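Endonuclease 2 (Arabidopsis thaliana, PDB 4CXP) cleaves RNA and single-stranded DNA, and double-stranded DNA less readily, into 5'-phosphorylated products, using a cluster of three divalent metal ions. Local coordinates at residues R83-A86 and G87-N91; E212-Q215 and A216-D219; E163-E166 and A167-N171. One frame throughout, in Å; residues are numbered along the deposited sequence. Where two conformers were deposited one is given.

Contact 1 of 3, residues R83-A86 and G87-N91; sequences RCVA and GAIYN. With NAG (2-acetamido-2-deoxy-beta-D-glucopyranose), chain B; NAG (2-acetamido-2-deoxy-beta-D-glucopyranose), chain C.
Ala88 N donates to Cys84 O over 2.9 Å, closing the first turn of helix 85-96, for which Cys84 is the N-cap residue. The turn is a worked example of how a helix start can be fastened from several sides in the mainly helical S1/P1 nuclease fold. Ile89 N to Val85 O and Tyr90 N to Ala86 O carry the ladder onward.

Tyr90 can be followed from its root. Its CB stands 3.9 Å from Ala86 O; CG comes a little nearer, and CD2 approaches that oxygen to 3.3 Å, obliquely to the ring. CE2 is already drawing away, and OH leaves the turn altogether to hydrogen-bond Asp207 of helix 206-221. With chi1 at -73°, CG lies beside the backbone N and opposite the carbonyl carbon, which turns the ring back along the helix toward the carbonyl of Ala86. Ile89 treats Val85 similarly: CG1 lies against Val85 O, while CD1 meets Val85 CG2 more loosely at 4.4 Å, both side chains facing Phe121 of helix 111-124.

Cys84 SG is tied to Cys74 by a disulfide, and Asn91, nearly two helical turns after Cys84, bears the N-linked glycan. The sugar folds back along the helix, its acetamido O7 lying 3.5 Å from Ala88 CA. Arg83 meets it from the loop: the guanidinium brings its edge in plane to O3 of the first sugar, and O6 of the second lies over one face. Two N-H groups thus grip one hydroxyl oxygen, NH1 at 3.0 Å and NH2 at 3.1 Å from O3.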
ATOM      1  N   ARG A  83       0.150  -9.331 -14.560  1.00 13.10           N
ATOM      2  CA  ARG A  83       1.340  -8.601 -14.172  1.00 12.74           C
ATOM      3  C   ARG A  83       0.995  -7.179 -13.716  1.00 12.03           C
ATOM      4  O   ARG A  83       1.250  -6.188 -14.392  1.00 13.13           O
ATOM      5  CB  ARG A  83       2.396  -8.667 -15.261  1.00 14.62           C
ATOM      6  CG  ARG A  83       2.729 -10.128 -15.616  1.00 15.97           C
ATOM      7  CD  ARG A  83       4.120 -10.304 -16.152  1.00 15.82           C
ATOM      8  NE  ARG A  83       5.120 -10.009 -15.139  1.00 15.22           N
ATOM      9  CZ  ARG A  83       5.535 -10.852 -14.192  1.00 14.04           C
ATOM     10  NH1 ARG A  83       5.060 -12.082 -14.093  1.00 15.38           N
ATOM     11  NH2 ARG A  83       6.478 -10.469 -13.355  1.00 13.57           N
ATOM     12  N   CYS A  84       0.424  -7.137 -12.518  1.00 11.70           N
ATOM     13  CA  CYS A  84       0.056  -5.913 -11.832  0.70 10.33           C
ATOM     14  C   CYS A  84       0.048  -6.228 -10.334  1.00  9.78           C
ATOM     15  O   CYS A  84       0.202  -7.382  -9.941  1.00 11.10           O
ATOM     16  CB  CYS A  84      -1.310  -5.400 -12.297  0.70 11.33           C
ATOM     17  SG  CYS A  84      -2.753  -6.174 -11.512  0.70 13.63           S
ATOM     18  N   VAL A  85      -0.154  -5.224  -9.491  1.00  9.36           N
ATOM     19  CA  VAL A  85      -0.065  -5.458  -8.054  1.00  9.07           C
ATOM     20  C   VAL A  85      -1.106  -6.459  -7.543  1.00  9.39           C
ATOM     21  O   VAL A  85      -0.818  -7.199  -6.609  1.00 10.02           O
ATOM     22  CB  VAL A  85      -0.065  -4.112  -7.282  1.00  8.59           C
ATOM     23  CG1 VAL A  85      -1.382  -3.363  -7.362  1.00  9.13           C
ATOM     24  CG2 VAL A  85       0.380  -4.302  -5.856  1.00  9.08           C
ATOM     25  N   ALA A  86      -2.318  -6.465  -8.103  1.00  9.93           N
ATOM     26  CA  ALA A  86      -3.301  -7.478  -7.703  1.00 10.56           C
ATOM     27  C   ALA A  86      -2.815  -8.892  -8.037  1.00 10.85           C
ATOM     28  O   ALA A  86      -2.901  -9.804  -7.220  1.00 11.45           O
ATOM     29  CB  ALA A  86      -4.670  -7.218  -8.335  1.00 11.27           C
ATOM     30  N   GLY A  87      -2.341  -9.085  -9.262  1.00 11.08           N
ATOM     31  CA  GLY A  87      -1.807 -10.369  -9.672  1.00 11.48           C
ATOM     32  C   GLY A  87      -0.613 -10.801  -8.837  1.00 10.77           C
ATOM     33  O   GLY A  87      -0.465 -11.980  -8.518  1.00 11.72           O
ATOM     34  N   ALA A  88       0.226  -9.849  -8.452  1.00 10.41           N
ATOM     35  CA  ALA A  88       1.368 -10.147  -7.595  1.00 10.47           C
ATOM     36  C   ALA A  88       0.903 -10.608  -6.217  1.00 10.03           C
ATOM     37  O   ALA A  88       1.453 -11.548  -5.652  1.00 10.79           O
ATOM     38  CB  ALA A  88       2.275  -8.947  -7.479  1.00 11.19           C
ATOM     39  N   ILE A  89      -0.114  -9.949  -5.666  1.00  9.98           N
ATOM     40  CA  ILE A  89      -0.620 -10.378  -4.368  1.00  9.96           C
ATOM     41  C   ILE A  89      -1.154 -11.813  -4.451  1.00 10.28           C
ATOM     42  O   ILE A  89      -0.859 -12.621  -3.591  1.00 11.10           O
ATOM     43  CB  ILE A  89      -1.647  -9.384  -3.822  1.00  9.93           C
ATOM     44  CG1 ILE A  89      -0.932  -8.091  -3.399  1.00  9.50           C
ATOM     45  CG2 ILE A  89      -2.436  -9.966  -2.659  1.00 10.95           C
ATOM     46  CD1 ILE A  89      -1.857  -6.918  -3.151  1.00 10.04           C
ATOM     47  N   TYR A  90      -1.920 -12.133  -5.486  1.00 10.89           N
ATOM     48  CA  TYR A  90      -2.366 -13.512  -5.638  1.00 11.69           C
ATOM     49  C   TYR A  90      -1.184 -14.478  -5.711  1.00 12.16           C
ATOM     50  O   TYR A  90      -1.196 -15.529  -5.071  1.00 13.12           O
ATOM     51  CB  TYR A  90      -3.230 -13.661  -6.879  1.00 12.60           C
ATOM     52  CG  TYR A  90      -4.635 -13.078  -6.802  1.00 13.09           C
ATOM     53  CD1 TYR A  90      -5.515 -13.422  -5.789  1.00 14.02           C
ATOM     54  CD2 TYR A  90      -5.086 -12.220  -7.791  1.00 13.80           C
ATOM     55  CE1 TYR A  90      -6.815 -12.944  -5.784  1.00 14.76           C
ATOM     56  CE2 TYR A  90      -6.378 -11.727  -7.787  1.00 15.70           C
ATOM     57  CZ  TYR A  90      -7.246 -12.096  -6.784  1.00 15.52           C
ATOM     58  OH  TYR A  90      -8.545 -11.612  -6.769  1.00 19.22           O
ATOM     59  N   ASN A  91      -0.168 -14.116  -6.482  1.00 11.66           N
ATOM     60  CA  ASN A  91       1.006 -14.976  -6.679  1.00 11.62           C
ATOM     61  C   ASN A  91       1.718 -15.279  -5.386  1.00 11.88           C
ATOM     62  O   ASN A  91       1.955 -16.447  -5.039  1.00 13.23           O
ATOM     63  CB  ASN A  91       1.958 -14.241  -7.586  1.00 12.10           C
ATOM     64  CG  ASN A  91       3.158 -15.014  -8.026  1.00 12.78           C
ATOM     65  OD1 ASN A  91       3.183 -16.250  -8.073  1.00 14.63           O
ATOM     66  ND2 ASN A  91       4.190 -14.251  -8.381  1.00 12.37           N
TER
HETATM   67  C1  NAG B   1       5.389 -14.731  -9.042  1.00 12.28           C
HETATM   68  C2  NAG B   1       5.627 -13.687 -10.174  1.00 12.88           C
HETATM   69  C3  NAG B   1       6.723 -14.199 -11.098  1.00 13.33           C
HETATM   70  C4  NAG B   1       7.966 -14.542 -10.276  1.00 13.19           C
HETATM   71  C5  NAG B   1       7.617 -15.397  -9.056  1.00 13.58           C
HETATM   72  C6  NAG B   1       8.777 -15.521  -8.087  1.00 14.06           C
HETATM   73  C7  NAG B   1       3.559 -12.420 -10.604  1.00 12.93           C
HETATM   74  C8  NAG B   1       2.380 -12.208 -11.493  1.00 14.06           C
HETATM   75  N2  NAG B   1       4.436 -13.366 -10.957  1.00 13.00           N
HETATM   76  O3  NAG B   1       6.988 -13.230 -12.121  1.00 13.96           O
HETATM   77  O4  NAG B   1       8.906 -15.316 -10.996  1.00 14.25           O
HETATM   78  O5  NAG B   1       6.542 -14.875  -8.301  1.00 13.04           O
HETATM   79  O6  NAG B   1       9.204 -14.225  -7.710  1.00 13.80           O
HETATM   80  O7  NAG B   1       3.705 -11.753  -9.572  1.00 12.83           O
HETATM   81  C1  NAG C   2       9.841 -14.629 -11.784  1.00 15.27           C
HETATM   82  C2  NAG C   2      11.073 -15.528 -11.958  1.00 16.14           C
HETATM   83  C3  NAG C   2      12.083 -14.862 -12.875  1.00 16.33           C
HETATM   84  C4  NAG C   2      11.419 -14.457 -14.180  1.00 16.97           C
HETATM   85  C5  NAG C   2      10.136 -13.671 -13.912  1.00 16.21           C
HETATM   86  C6  NAG C   2       9.368 -13.364 -15.186  1.00 17.57           C
HETATM   87  C7  NAG C   2      11.502 -17.033 -10.084  1.00 20.71           C
HETATM   88  C8  NAG C   2      12.272 -17.286  -8.822  1.00 23.56           C
HETATM   89  N2  NAG C   2      11.721 -15.873 -10.697  1.00 18.09           N
HETATM   90  O3  NAG C   2      13.169 -15.735 -13.111  1.00 19.75           O
HETATM   91  O4  NAG C   2      12.359 -13.647 -14.877  1.00 18.49           O
HETATM   92  O5  NAG C   2       9.278 -14.401 -13.063  1.00 15.61           O
HETATM   93  O6  NAG C   2       8.141 -12.742 -14.876  1.00 20.68           O
HETATM   94  O7  NAG C   2      10.706 -17.873 -10.499  1.00 22.07           O

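Contact 2 of 3, residues E212-Q215 and A216-D219; sequences EGIQ and AACD
Asp219 OD2 takes a hydrogen bond from Gln215 NE2 at 2.8 Å, a side-chain bridge between positions i and i+4 of helix 206-221. The bond is nearly straight, 170° at the hydrogen. It leaves almost within the amide plane of Gln215 but reaches OD2 on its syn side and out of the carboxylate plane; the two flat groups are turned 32° apart. The bend that makes this possible is in the glutamine: CG lies opposite the backbone N, and a turn at chi2 of 64° then brings the amide round to the following turn of the helix. An alanine in place of Asp219 would probably leave Gln215 NE2 without this acceptor and its amide freer to turn.

Beneath the bridge run the backbone i to i+4 bonds, from Ala216 N to Glu212 O through to Asp219 N to Gln215 O, in a helix that widens to a pi-type turn at 217-219. One flank of the same turn is apolar, where Ile214 CD1 rests 4.2 Å from Ala217 CB. Both of these side chains pack on strand 131-133, and Ile214 also touches Tyr68 in a probable substrate-binding segment. Ala216 lies against Pro128 and Ala217 against Leu129.

Two further ties fix the helix in the fold. Glu212 OE1 forms salt bridges with Arg246 and Arg253 of helix 233-262, and Cys218 is joined to Cys66 by a disulfide. Within the turn itself, Ala217 N donates to Gly213 O at 2.8 Å.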
ATOM      1  N   GLU A 212     -11.560   0.097  -4.513  1.00  8.21           N
ATOM      2  CA  GLU A 212     -11.641   1.238  -3.589  1.00  8.67           C
ATOM      3  C   GLU A 212     -10.636   2.304  -3.976  1.00  7.94           C
ATOM      4  O   GLU A 212     -10.899   3.501  -3.854  1.00  8.47           O
ATOM      5  CB  GLU A 212     -11.305   0.796  -2.155  1.00  9.45           C
ATOM      6  CG  GLU A 212     -12.268  -0.181  -1.483  1.00  9.79           C
ATOM      7  CD  GLU A 212     -11.693  -0.861  -0.260  1.00  9.57           C
ATOM      8  OE1 GLU A 212     -10.465  -0.801  -0.060  1.00  9.03           O
ATOM      9  OE2 GLU A 212     -12.489  -1.466   0.517  1.00  9.89           O
ATOM     10  N   GLY A 213      -9.437   1.869  -4.354  1.00  8.08           N
ATOM     11  CA  GLY A 213      -8.343   2.775  -4.628  1.00  8.16           C
ATOM     12  C   GLY A 213      -8.547   3.656  -5.821  1.00  7.85           C
ATOM     13  O   GLY A 213      -8.278   4.855  -5.741  1.00  8.37           O
ATOM     14  N   ILE A 214      -9.021   3.106  -6.940  1.00  8.24           N
ATOM     15  CA  ILE A 214      -9.274   3.957  -8.097  1.00  8.67           C
ATOM     16  C   ILE A 214     -10.408   4.942  -7.787  1.00  8.18           C
ATOM     17  O   ILE A 214     -10.387   6.087  -8.228  1.00  8.75           O
ATOM     18  CB  ILE A 214      -9.513   3.147  -9.377  1.00 10.20           C
ATOM     19  CG1 ILE A 214      -9.807   4.044 -10.576  1.00 12.31           C
ATOM     20  CG2 ILE A 214     -10.678   2.193  -9.252  1.00 10.73           C
ATOM     21  CD1 ILE A 214      -8.695   4.932 -11.023  1.00 14.72           C
ATOM     22  N   GLN A 215     -11.393   4.523  -6.999  1.00  8.08           N
ATOM     23  CA  GLN A 215     -12.461   5.438  -6.608  1.00  8.20           C
ATOM     24  C   GLN A 215     -11.874   6.602  -5.794  1.00  7.58           C
ATOM     25  O   GLN A 215     -12.205   7.755  -6.019  1.00  8.64           O
ATOM     26  CB  GLN A 215     -13.560   4.688  -5.857  1.00  8.43           C
ATOM     27  CG  GLN A 215     -14.823   5.488  -5.653  1.00  8.86           C
ATOM     28  CD  GLN A 215     -15.511   5.839  -6.942  1.00  9.23           C
ATOM     29  OE1 GLN A 215     -15.878   4.955  -7.737  1.00 10.71           O
ATOM     30  NE2 GLN A 215     -15.724   7.109  -7.164  1.00  9.99           N
ATOM     31  N   ALA A 216     -10.960   6.290  -4.876  1.00  7.56           N
ATOM     32  CA  ALA A 216     -10.262   7.326  -4.105  1.00  7.96           C
ATOM     33  C   ALA A 216      -9.382   8.203  -4.989  1.00  7.93           C
ATOM     34  O   ALA A 216      -9.270   9.405  -4.763  1.00  8.75           O
ATOM     35  CB  ALA A 216      -9.414   6.708  -3.000  1.00  8.47           C
ATOM     36  N   ALA A 217      -8.751   7.604  -5.994  1.00  8.20           N
ATOM     37  CA  ALA A 217      -7.960   8.394  -6.920  1.00  9.26           C
ATOM     38  C   ALA A 217      -8.837   9.452  -7.574  1.00  9.28           C
ATOM     39  O   ALA A 217      -8.454  10.623  -7.678  1.00 10.46           O
ATOM     40  CB  ALA A 217      -7.297   7.504  -7.959  1.00  9.76           C
ATOM     41  N   CYS A 218     -10.037   9.053  -8.013  0.70  9.01           N
ATOM     42  CA  CYS A 218     -10.982   9.984  -8.625  0.70  9.88           C
ATOM     43  C   CYS A 218     -11.462  11.057  -7.681  0.70  9.40           C
ATOM     44  O   CYS A 218     -11.471  12.244  -8.013  0.70 12.77           O
ATOM     45  CB  CYS A 218     -12.216   9.248  -9.162  0.70 10.93           C
ATOM     46  SG  CYS A 218     -11.954   8.390 -10.715  0.70 14.80           S
ATOM     47  N   ASP A 219     -11.925  10.633  -6.517  1.00  8.76           N
ATOM     48  CA  ASP A 219     -12.653  11.540  -5.625  1.00  9.20           C
ATOM     49  C   ASP A 219     -11.766  12.383  -4.738  1.00  8.68           C
ATOM     50  O   ASP A 219     -12.202  13.417  -4.245  1.00 10.24           O
ATOM     51  CB  ASP A 219     -13.622  10.755  -4.743  1.00  9.32           C
ATOM     52  CG  ASP A 219     -14.696  10.023  -5.520  1.00 10.18           C
ATOM     53  OD1 ASP A 219     -15.165  10.551  -6.551  1.00 12.73           O
ATOM     54  OD2 ASP A 219     -15.083   8.932  -5.086  1.00 10.20           O
TER

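Contact 3 of 3, residues E163-E166 and A167-N171; sequences ETAE and ADLYN
Thr164 and Asp168 lie side by side and point the same way, one turn apart late in helix 153-169. Their side chains come together where Thr164 CG2 passes 4.0 Å from Asp168 OD2, a methyl beside a carboxylate oxygen. The methyl takes this place because it, and not the hydroxyl, stands opposite the backbone N, while OG1 (chi1 -59°) is turned back along the helix to Asn160 O and also bonds Trp146. Below the pair, Asp168 N donates to Thr164 O at 2.9 Å and 168°.

On another flank Ala165 CB meets Leu169 CD1 at 4.2 Å. This small apolar patch is continued by Phe236 of helix 233-262, which both residues touch. Tyr170 is turned differently: its ring presents an edge to the carbonyl of Ala165, with CD2 3.4 Å from Ala165 O, and the ring then runs on to pack against Met177 and Ala180 of helix 176-187. Its OH is hydrogen-bonded to Tyr244, and a glycan sugar touches the residue.

Residues 163-169 belong to the substrate-binding region 120-169. Here the turn at 167-169 widens to the pi type, and Ala165 O accepts two bonds, from Leu169 N at 2.9 Å and from Tyr170 N at 3.0 Å. The first arrives at 140° to the C=O bond, the second closer to its axis. One carbonyl oxygen thus serves both an i+4 and an i+5 amide, while the Tyr170 ring edge lies alongside it; this shared acceptance implies that two successive N-H groups are satisfied together as the chain reaches Tyr170, itself in loop.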
ATOM      1  N   GLU A 163       4.879  12.782   5.152  1.00  8.27           N
ATOM      2  CA  GLU A 163       6.041  13.456   5.721  1.00  9.41           C
ATOM      3  C   GLU A 163       5.658  14.766   6.389  1.00  8.47           C
ATOM      4  O   GLU A 163       6.193  15.112   7.446  1.00  9.18           O
ATOM      5  CB  GLU A 163       7.085  13.717   4.638  1.00 12.08           C
ATOM      6  CG  GLU A 163       7.852  12.513   4.160  1.00 16.43           C
ATOM      7  CD  GLU A 163       8.623  12.793   2.858  1.00 24.37           C
ATOM      8  OE1 GLU A 163       8.414  13.851   2.213  1.00 30.09           O
ATOM      9  OE2 GLU A 163       9.408  11.932   2.442  1.00 31.19           O
ATOM     10  N   THR A 164       4.777  15.528   5.761  1.00  8.78           N
ATOM     11  CA  THR A 164       4.357  16.800   6.318  1.00  9.06           C
ATOM     12  C   THR A 164       3.562  16.574   7.589  1.00  8.75           C
ATOM     13  O   THR A 164       3.720  17.300   8.572  1.00  9.54           O
ATOM     14  CB  THR A 164       3.583  17.604   5.267  1.00 10.13           C
ATOM     15  OG1 THR A 164       4.433  17.809   4.138  1.00 12.21           O
ATOM     16  CG2 THR A 164       3.129  18.923   5.815  1.00 11.19           C
ATOM     17  N   ALA A 165       2.702  15.557   7.600  1.00  8.02           N
ATOM     18  CA  ALA A 165       1.985  15.222   8.825  1.00  8.54           C
ATOM     19  C   ALA A 165       2.950  14.802   9.941  1.00  8.04           C
ATOM     20  O   ALA A 165       2.821  15.248  11.084  1.00  8.35           O
ATOM     21  CB  ALA A 165       0.962  14.141   8.574  1.00  8.93           C
ATOM     22  N   GLU A 166       3.921  13.956   9.608  1.00  8.27           N
ATOM     23  CA  GLU A 166       4.872  13.482  10.618  1.00  8.47           C
ATOM     24  C   GLU A 166       5.586  14.650  11.279  1.00  8.22           C
ATOM     25  O   GLU A 166       5.776  14.652  12.492  1.00  9.26           O
ATOM     26  CB  GLU A 166       5.851  12.519   9.977  1.00  9.81           C
ATOM     27  CG  GLU A 166       6.922  11.959  10.891  1.00 13.36           C
ATOM     28  CD  GLU A 166       7.966  11.112  10.145  0.50 15.47           C
ATOM     29  OE1 GLU A 166       7.964  11.113   8.895  0.50 20.64           O
ATOM     30  OE2 GLU A 166       8.828  10.472  10.799  0.70 23.04           O
ATOM     31  N   ALA A 167       5.988  15.631  10.480  1.00  8.38           N
ATOM     32  CA  ALA A 167       6.673  16.806  11.001  1.00  9.39           C
ATOM     33  C   ALA A 167       5.716  17.730  11.759  1.00  8.81           C
ATOM     34  O   ALA A 167       5.914  18.003  12.939  1.00 11.70           O
ATOM     35  CB  ALA A 167       7.355  17.557   9.862  1.00 11.10           C
ATOM     36  N   ASP A 168       4.699  18.239  11.085  1.00  8.97           N
ATOM     37  CA  ASP A 168       3.903  19.319  11.613  1.00  9.32           C
ATOM     38  C   ASP A 168       2.927  18.856  12.666  1.00  8.63           C
ATOM     39  O   ASP A 168       2.687  19.571  13.642  1.00 10.77           O
ATOM     40  CB  ASP A 168       3.079  20.040  10.528  1.00  9.85           C
ATOM     41  CG  ASP A 168       3.875  20.867   9.553  1.00 10.66           C
ATOM     42  OD1 ASP A 168       5.107  20.766   9.492  0.50  7.32           O
ATOM     43  OD2 ASP A 168       3.198  21.651   8.800  0.50  7.94           O
ATOM     44  N   LEU A 169       2.281  17.719  12.449  1.00  8.34           N
ATOM     45  CA  LEU A 169       1.229  17.251  13.350  1.00  8.33           C
ATOM     46  C   LEU A 169       1.772  16.339  14.440  1.00  7.92           C
ATOM     47  O   LEU A 169       1.293  16.382  15.569  1.00  9.35           O
ATOM     48  CB  LEU A 169       0.101  16.543  12.584  1.00  8.93           C
ATOM     49  CG  LEU A 169      -0.545  17.369  11.484  1.00 10.00           C
ATOM     50  CD1 LEU A 169      -1.611  16.545  10.794  1.00 11.39           C
ATOM     51  CD2 LEU A 169      -1.123  18.668  12.010  1.00 12.23           C
ATOM     52  N   TYR A 170       2.775  15.522  14.113  1.00  7.66           N
ATOM     53  CA  TYR A 170       3.298  14.546  15.041  1.00  7.63           C
ATOM     54  C   TYR A 170       4.680  14.904  15.562  1.00  7.43           C
ATOM     55  O   TYR A 170       5.299  14.103  16.268  1.00  7.84           O
ATOM     56  CB  TYR A 170       3.266  13.112  14.460  1.00  8.14           C
ATOM     57  CG  TYR A 170       1.842  12.668  14.190  1.00  8.28           C
ATOM     58  CD1 TYR A 170       1.058  12.111  15.192  1.00  8.35           C
ATOM     59  CD2 TYR A 170       1.260  12.849  12.956  1.00  9.30           C
ATOM     60  CE1 TYR A 170      -0.258  11.749  14.961  1.00  8.82           C
ATOM     61  CE2 TYR A 170      -0.046  12.496  12.722  1.00  9.81           C
ATOM     62  CZ  TYR A 170      -0.813  11.951  13.714  1.00  9.08           C
ATOM     63  OH  TYR A 170      -2.109  11.589  13.466  1.00 10.53           O
ATOM     64  N   ASN A 171       5.154  16.112  15.284  1.00  7.72           N
ATOM     65  CA  ASN A 171       6.350  16.614  15.960  1.00  7.85           C
ATOM     66  C   ASN A 171       7.539  15.672  15.782  1.00  7.49           C
ATOM     67  O   ASN A 171       8.315  15.473  16.701  1.00  8.69           O
ATOM     68  CB  ASN A 171       6.053  16.859  17.433  1.00  7.98           C
ATOM     69  CG  ASN A 171       4.867  17.772  17.607  1.00  7.68           C
ATOM     70  OD1 ASN A 171       4.941  18.966  17.301  1.00  9.14           O
ATOM     71  ND2 ASN A 171       3.761  17.226  18.084  1.00  7.98           N
TER

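Overall arrangement
Three turns of three different helices illustrate how one S1/P1 nuclease chain is built. Along the sequence contact 1 on helix 85-96 comes first, then contact 3 on helix 153-169, then contact 2 on helix 206-221. None touches another: the centres of contacts 1 and 2 are about 19 Å apart, those of 2 and 3 about 24 Å, and those of 1 and 3 about 32 Å, on opposite sides of the chain's centre. Side chains of contact 1 touch helix 206-221, and contacts 2 and 3 both meet helix 233-262. The monomer thus has buried, disulfide-tied turns at contacts 1 and 2, and a surface turn, largely within the substrate-binding region, at contact 3.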